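Local coordinates for protein tripeptidase (Staphylococcus aureus subsp. aureus, PDB 3RZA) that probably hydrolyses short peptides, most likely tripeptides, as a two-metal aminopeptidase of the M20 peptidase family, at residues G41-I46 and H98-V103; G127-A132 and G161-L166. All blocks are in the same frame, centred on the assembly; numbering follows the deposited sequence.

Interaction 1: residues G41-I46 and H98-V103; sequences GNESTI and HMDTVV. With ZN (zinc ion), chain C.
M99, a selenomethionine, fits against E43 and I46, and these three residues bury most of the surface between the loops 41-46 and 98-103. Its CG is the shared point of contact: CG2 of I46 lies 3.9 Å from M99 CG, and the SE atom is as near to the same methyl. The I46 and M99 side chains run antiparallel alongside each other, so the branched residue meets the long flexible one along its flank. E43 lies roughly perpendicular to M99, with E43 CG 4.0 Å from M99 CG. The chain of E43 bends at CB-CG (chi2 89°), which lets its CG methylene pack on M99 while the carboxylate turns to D100. There the two acids run side by side, their carboxylate planes 51° apart, with E43 OE2 3.5 Å from D100 CB and 4.1 Å from D100 OD2. Two buried acids this close would probably repel, but the hydrogen-bond donors around them, mostly backbone N-H groups with the T40 hydroxyl, probably offset the charge. G41 N donates to E43 OE2 at 3.0 Å, from above the carboxylate plane, and G161 N donates to it too; E43 OE1 takes G73 N. D100 OD2 is held by T40 OG1 and E163 N. Aspartate is short enough to keep its other oxygen beside the zinc ligand: H98 ND1 makes weak hydrogen bonds to D100 OD1 (3.1 Å) and to D100 O, while H98 NE2 binds zinc at 2.1 Å. D100 thus belongs to the second shell and probably helps to orient the imidazole. The contact lies where strand 93-98 gives way to loop, just ahead of helix 46-56: M99 reaches I158 of strand 154-159 and L50 of that helix, and I46 touches K131 of helix 128-147.

Interaction 2: residues G127-A132 and G161-L166; sequences GADDKA and GEESGL. With CA (calcium ion), chain D; ZN (zinc ion), chain C.
D129 and E163 meet through a calcium ion in a two-metal centre like that of M20 peptidases, where the ions are probably co-catalytic; the second site holds calcium in this crystal. Metal coordination supplies the main link. D129 bridges the ions, giving OD1 to zinc and OD2 to calcium, both at 2.1 Å. Its CG stands opposite N (chi1 -178°), which extends the short carboxylate from the start of the helix towards both ions. The peptide bond that follows, before D130, is cis, as in the metal centres of M20 relatives. E163 points back towards D129 and grips calcium with both oxygens unequally, OE2 at 2.2 Å and OE1 at 2.8 Å, its longer side chain reaching from a 3-10 turn. The planes of the two carboxylates stand 67° apart, and D129 OD2 lies 3.3 Å from E163 OE2, a closeness that the shared cation makes tolerable. H366 completes the protein ligands of calcium, as H98 and D186 do for zinc. Water adds to this link. Water 1 binds both metals and donates to E162 OE1 at a long 3.3 Å, whereas water 2 donates to D129 O and to E163 OE2, each at 2.8 Å.

In the fold
Interaction 1 is a fully buried contact between two loops, and interaction 2, partly buried, lies nearer the centre of the chain, where the start of helix 128-147 faces the loop after strand 154-159. Apolar packing and like-charged acids characterise the first; the second depends on metals and water. The side chains that touch in interaction 1 lie behind the metal ligands, whereas those of interaction 2 are the ligands themselves; H98, at the end of strand 93-98, belongs to the inner shell too. The acids of interaction 1 also brace the loop 161-166 from behind through its backbone, and zinc ties 98-103 to 127-132.

Interaction 1: residues G41-I46 and H98-V103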
loop_
_atom_site.group_PDB
_atom_site.type_symbol
_atom_site.label_atom_id
_atom_site.label_comp_id
_atom_site.label_asym_id
_atom_site.label_seq_id
_atom_site.Cartn_x
_atom_site.Cartn_y
_atom_site.Cartn_z
ATOM N N GLY A 41 -6.946 -25.349 -1.363
ATOM C CA GLY A 41 -5.837 -25.811 -0.545
ATOM C C GLY A 41 -6.150 -26.728 0.630
ATOM O O GLY A 41 -5.235 -27.379 1.133
ATOM N N ASN A 42 -7.422 -26.799 1.057
ATOM C CA ASN A 42 -7.859 -27.646 2.177
ATOM C C ASN A 42 -8.928 -28.634 1.732
ATOM O O ASN A 42 -9.987 -28.765 2.365
ATOM C CB ASN A 42 -8.365 -26.780 3.338
ATOM C CG ASN A 42 -7.266 -25.937 3.971
ATOM O OD1 ASN A 42 -6.080 -26.257 3.879
ATOM N ND2 ASN A 42 -7.663 -24.858 4.635
ATOM N N GLU A 43 -8.607 -29.364 0.662
ATOM C CA GLU A 43 -9.516 -30.323 0.026
ATOM C C GLU A 43 -9.494 -31.708 0.709
ATOM O O GLU A 43 -10.255 -32.572 0.310
ATOM C CB GLU A 43 -9.158 -30.528 -1.469
ATOM C CG GLU A 43 -9.240 -29.285 -2.354
ATOM C CD GLU A 43 -7.957 -28.461 -2.425
ATOM O OE1 GLU A 43 -7.024 -28.720 -1.658
ATOM O OE2 GLU A 43 -7.900 -27.512 -3.239
ATOM N N SER A 44 -8.633 -31.911 1.722
ATOM C CA SER A 44 -8.414 -33.238 2.343
ATOM C C SER A 44 -9.642 -33.921 2.971
ATOM O O SER A 44 -9.661 -35.139 3.088
ATOM C CB SER A 44 -7.305 -33.153 3.411
ATOM O OG SER A 44 -7.715 -32.390 4.502
ATOM N N THR A 45 -10.639 -33.149 3.394
ATOM C CA THR A 45 -11.875 -33.717 3.956
ATOM C C THR A 45 -12.884 -34.123 2.879
ATOM O O THR A 45 -13.444 -35.226 2.935
ATOM C CB THR A 45 -12.527 -32.764 4.943
ATOM O OG1 THR A 45 -11.652 -32.581 6.048
ATOM C CG2 THR A 45 -13.822 -33.335 5.467
ATOM N N ILE A 46 -13.143 -33.238 1.924
ATOM C CA ILE A 46 -14.136 -33.537 0.881
ATOM C C ILE A 46 -13.657 -34.643 -0.105
ATOM O O ILE A 46 -14.482 -35.439 -0.599
ATOM C CB ILE A 46 -14.582 -32.262 0.114
ATOM C CG1 ILE A 46 -15.899 -32.522 -0.617
ATOM C CG2 ILE A 46 -13.481 -31.778 -0.857
ATOM C CD1 ILE A 46 -16.474 -31.301 -1.246
ATOM N N HIS A 98 -14.366 -29.139 -10.286
ATOM C CA HIS A 98 -13.374 -28.969 -9.212
ATOM C C HIS A 98 -14.051 -29.012 -7.832
ATOM O O HIS A 98 -15.155 -28.485 -7.659
ATOM C CB HIS A 98 -12.541 -27.693 -9.398
ATOM C CG HIS A 98 -13.309 -26.421 -9.309
ATOM N ND1 HIS A 98 -13.435 -25.707 -8.139
ATOM C CD2 HIS A 98 -13.863 -25.657 -10.278
ATOM C CE1 HIS A 98 -14.090 -24.585 -8.382
ATOM N NE2 HIS A 98 -14.351 -24.527 -9.676
HETATM N N MSE A 99 -13.386 -29.665 -6.878
HETATM C CA MSE A 99 -13.949 -29.910 -5.544
HETATM C C MSE A 99 -13.703 -28.767 -4.548
HETATM O O MSE A 99 -14.323 -28.749 -3.467
HETATM C CB MSE A 99 -13.435 -31.238 -4.998
HETATM C CG MSE A 99 -12.034 -31.230 -4.470
HETATM SE SE MSE A 99 -11.477 -32.981 -4.018
HETATM C CE MSE A 99 -11.105 -33.629 -5.824
ATOM N N ASP A 100 -12.787 -27.842 -4.886
ATOM C CA ASP A 100 -12.487 -26.685 -4.026
ATOM C C ASP A 100 -13.392 -25.463 -4.311
ATOM O O ASP A 100 -13.943 -25.320 -5.396
ATOM C CB ASP A 100 -11.007 -26.268 -4.096
ATOM C CG ASP A 100 -10.575 -25.765 -5.494
ATOM O OD1 ASP A 100 -10.948 -26.402 -6.498
ATOM O OD2 ASP A 100 -9.846 -24.755 -5.581
ATOM N N THR A 101 -13.525 -24.604 -3.296
ATOM C CA THR A 101 -14.220 -23.324 -3.402
ATOM C C THR A 101 -13.272 -22.196 -2.984
ATOM O O THR A 101 -12.247 -22.440 -2.343
ATOM C CB THR A 101 -15.415 -23.290 -2.466
ATOM O OG1 THR A 101 -14.941 -23.169 -1.120
ATOM C CG2 THR A 101 -16.227 -24.535 -2.592
ATOM N N VAL A 102 -13.648 -20.952 -3.296
ATOM C CA VAL A 102 -12.936 -19.777 -2.742
ATOM C C VAL A 102 -13.255 -19.617 -1.251
ATOM O O VAL A 102 -14.071 -20.379 -0.684
ATOM C CB VAL A 102 -13.262 -18.454 -3.485
ATOM C CG1 VAL A 102 -12.977 -18.591 -4.999
ATOM C CG2 VAL A 102 -14.697 -18.005 -3.203
ATOM N N VAL A 103 -12.541 -18.683 -0.618
ATOM C CA VAL A 103 -12.805 -18.212 0.748
ATOM C C VAL A 103 -13.860 -17.074 0.675
ATOM O O VAL A 103 -13.903 -16.368 -0.317
ATOM C CB VAL A 103 -11.455 -17.694 1.387
ATOM C CG1 VAL A 103 -11.667 -17.027 2.733
ATOM C CG2 VAL A 103 -10.448 -18.858 1.523
HETATM ZN ZN ZN C . -15.342 -23.002 -10.794
HETATM O O HOH W 1 -14.395 -21.191 -11.215
#

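Interaction 2: residues G127-A132 and G161-L166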
loop_
_atom_site.group_PDB
_atom_site.type_symbol
_atom_site.label_atom_id
_atom_site.label_comp_id
_atom_site.label_asym_id
_atom_site.label_seq_id
_atom_site.Cartn_x
_atom_site.Cartn_y
_atom_site.Cartn_z
ATOM N N GLY A 127 -20.758 -22.001 -2.676
ATOM C CA GLY A 127 -20.036 -23.079 -3.318
ATOM C C GLY A 127 -20.831 -23.828 -4.381
ATOM O O GLY A 127 -20.485 -24.973 -4.716
ATOM N N ALA A 128 -21.838 -23.171 -4.976
ATOM C CA ALA A 128 -22.407 -23.646 -6.264
ATOM C C ALA A 128 -21.322 -23.776 -7.314
ATOM O O ALA A 128 -21.323 -24.709 -8.112
ATOM C CB ALA A 128 -23.504 -22.720 -6.744
ATOM N N ASP A 129 -20.428 -22.804 -7.315
ATOM C CA ASP A 129 -19.156 -22.907 -7.972
ATOM C C ASP A 129 -18.170 -23.723 -7.069
ATOM O O ASP A 129 -17.596 -23.155 -6.112
ATOM C CB ASP A 129 -18.630 -21.529 -8.249
ATOM C CG ASP A 129 -17.328 -21.543 -8.975
ATOM O OD1 ASP A 129 -16.925 -22.562 -9.549
ATOM O OD2 ASP A 129 -16.672 -20.487 -8.989
ATOM N N ASP A 130 -17.948 -25.017 -7.327
ATOM C CA ASP A 130 -18.401 -25.793 -8.503
ATOM C C ASP A 130 -19.138 -27.082 -8.107
ATOM O O ASP A 130 -19.246 -28.028 -8.900
ATOM C CB ASP A 130 -17.192 -26.086 -9.395
ATOM C CG ASP A 130 -17.575 -26.547 -10.812
ATOM O OD1 ASP A 130 -18.665 -26.145 -11.289
ATOM O OD2 ASP A 130 -16.806 -27.357 -11.416
ATOM N N LYS A 131 -19.739 -27.080 -6.920
ATOM C CA LYS A 131 -20.405 -28.263 -6.404
ATOM C C LYS A 131 -21.758 -28.565 -7.119
ATOM O O LYS A 131 -22.239 -29.673 -7.037
ATOM C CB LYS A 131 -20.542 -28.168 -4.872
ATOM C CG LYS A 131 -19.154 -28.121 -4.180
ATOM C CD LYS A 131 -19.182 -27.775 -2.720
ATOM C CE LYS A 131 -17.867 -28.191 -2.067
ATOM N NZ LYS A 131 -17.690 -27.727 -0.643
ATOM N N ALA A 132 -22.326 -27.571 -7.831
ATOM C CA ALA A 132 -23.427 -27.799 -8.790
ATOM C C ALA A 132 -22.994 -28.770 -9.869
ATOM O O ALA A 132 -23.723 -29.717 -10.185
ATOM C CB ALA A 132 -23.892 -26.469 -9.425
ATOM N N GLY A 161 -7.619 -27.381 -6.082
ATOM C CA GLY A 161 -6.910 -26.149 -6.334
ATOM C C GLY A 161 -7.257 -25.352 -7.573
ATOM O O GLY A 161 -6.447 -24.537 -7.994
ATOM N N GLU A 162 -8.436 -25.567 -8.170
ATOM C CA GLU A 162 -8.835 -24.774 -9.329
ATOM C C GLU A 162 -8.865 -23.281 -9.006
ATOM O O GLU A 162 -8.421 -22.471 -9.816
ATOM C CB GLU A 162 -10.178 -25.237 -9.905
ATOM C CG GLU A 162 -10.522 -24.669 -11.318
ATOM C CD GLU A 162 -11.274 -23.305 -11.339
ATOM O OE1 GLU A 162 -11.662 -22.724 -10.284
ATOM O OE2 GLU A 162 -11.488 -22.808 -12.452
ATOM N N GLU A 163 -9.320 -22.958 -7.801
ATOM C CA GLU A 163 -9.415 -21.578 -7.325
ATOM C C GLU A 163 -8.108 -20.968 -6.842
ATOM O O GLU A 163 -8.105 -19.815 -6.495
ATOM C CB GLU A 163 -10.442 -21.482 -6.179
ATOM C CG GLU A 163 -11.809 -22.014 -6.501
ATOM C CD GLU A 163 -12.596 -21.138 -7.402
ATOM O OE1 GLU A 163 -12.066 -20.224 -8.084
ATOM O OE2 GLU A 163 -13.829 -21.328 -7.440
ATOM N N SER A 164 -7.022 -21.748 -6.799
ATOM C CA SER A 164 -5.662 -21.236 -6.584
ATOM C C SER A 164 -4.860 -21.048 -7.905
ATOM O O SER A 164 -3.637 -20.898 -7.852
ATOM C CB SER A 164 -4.885 -22.180 -5.654
ATOM O OG SER A 164 -5.594 -22.447 -4.482
ATOM N N GLY A 165 -5.540 -21.030 -9.061
ATOM C CA GLY A 165 -4.888 -20.871 -10.364
ATOM C C GLY A 165 -4.722 -22.177 -11.122
ATOM O O GLY A 165 -3.651 -22.432 -11.688
ATOM N N LEU A 166 -5.786 -22.997 -11.142
ATOM C CA LEU A 166 -5.831 -24.251 -11.924
ATOM C C LEU A 166 -4.700 -25.236 -11.547
ATOM O O LEU A 166 -4.243 -26.013 -12.388
ATOM C CB LEU A 166 -5.798 -23.942 -13.427
ATOM C CG LEU A 166 -6.658 -22.780 -13.938
ATOM C CD1 LEU A 166 -6.465 -22.630 -15.437
ATOM C CD2 LEU A 166 -8.133 -22.976 -13.592
HETATM CA CA CA D . -14.658 -19.984 -8.970
HETATM ZN ZN ZN C . -15.342 -23.002 -10.794
HETATM O O HOH W 2 -15.860 -21.042 -5.496
HETATM O O HOH W 1 -14.395 -21.191 -11.215
#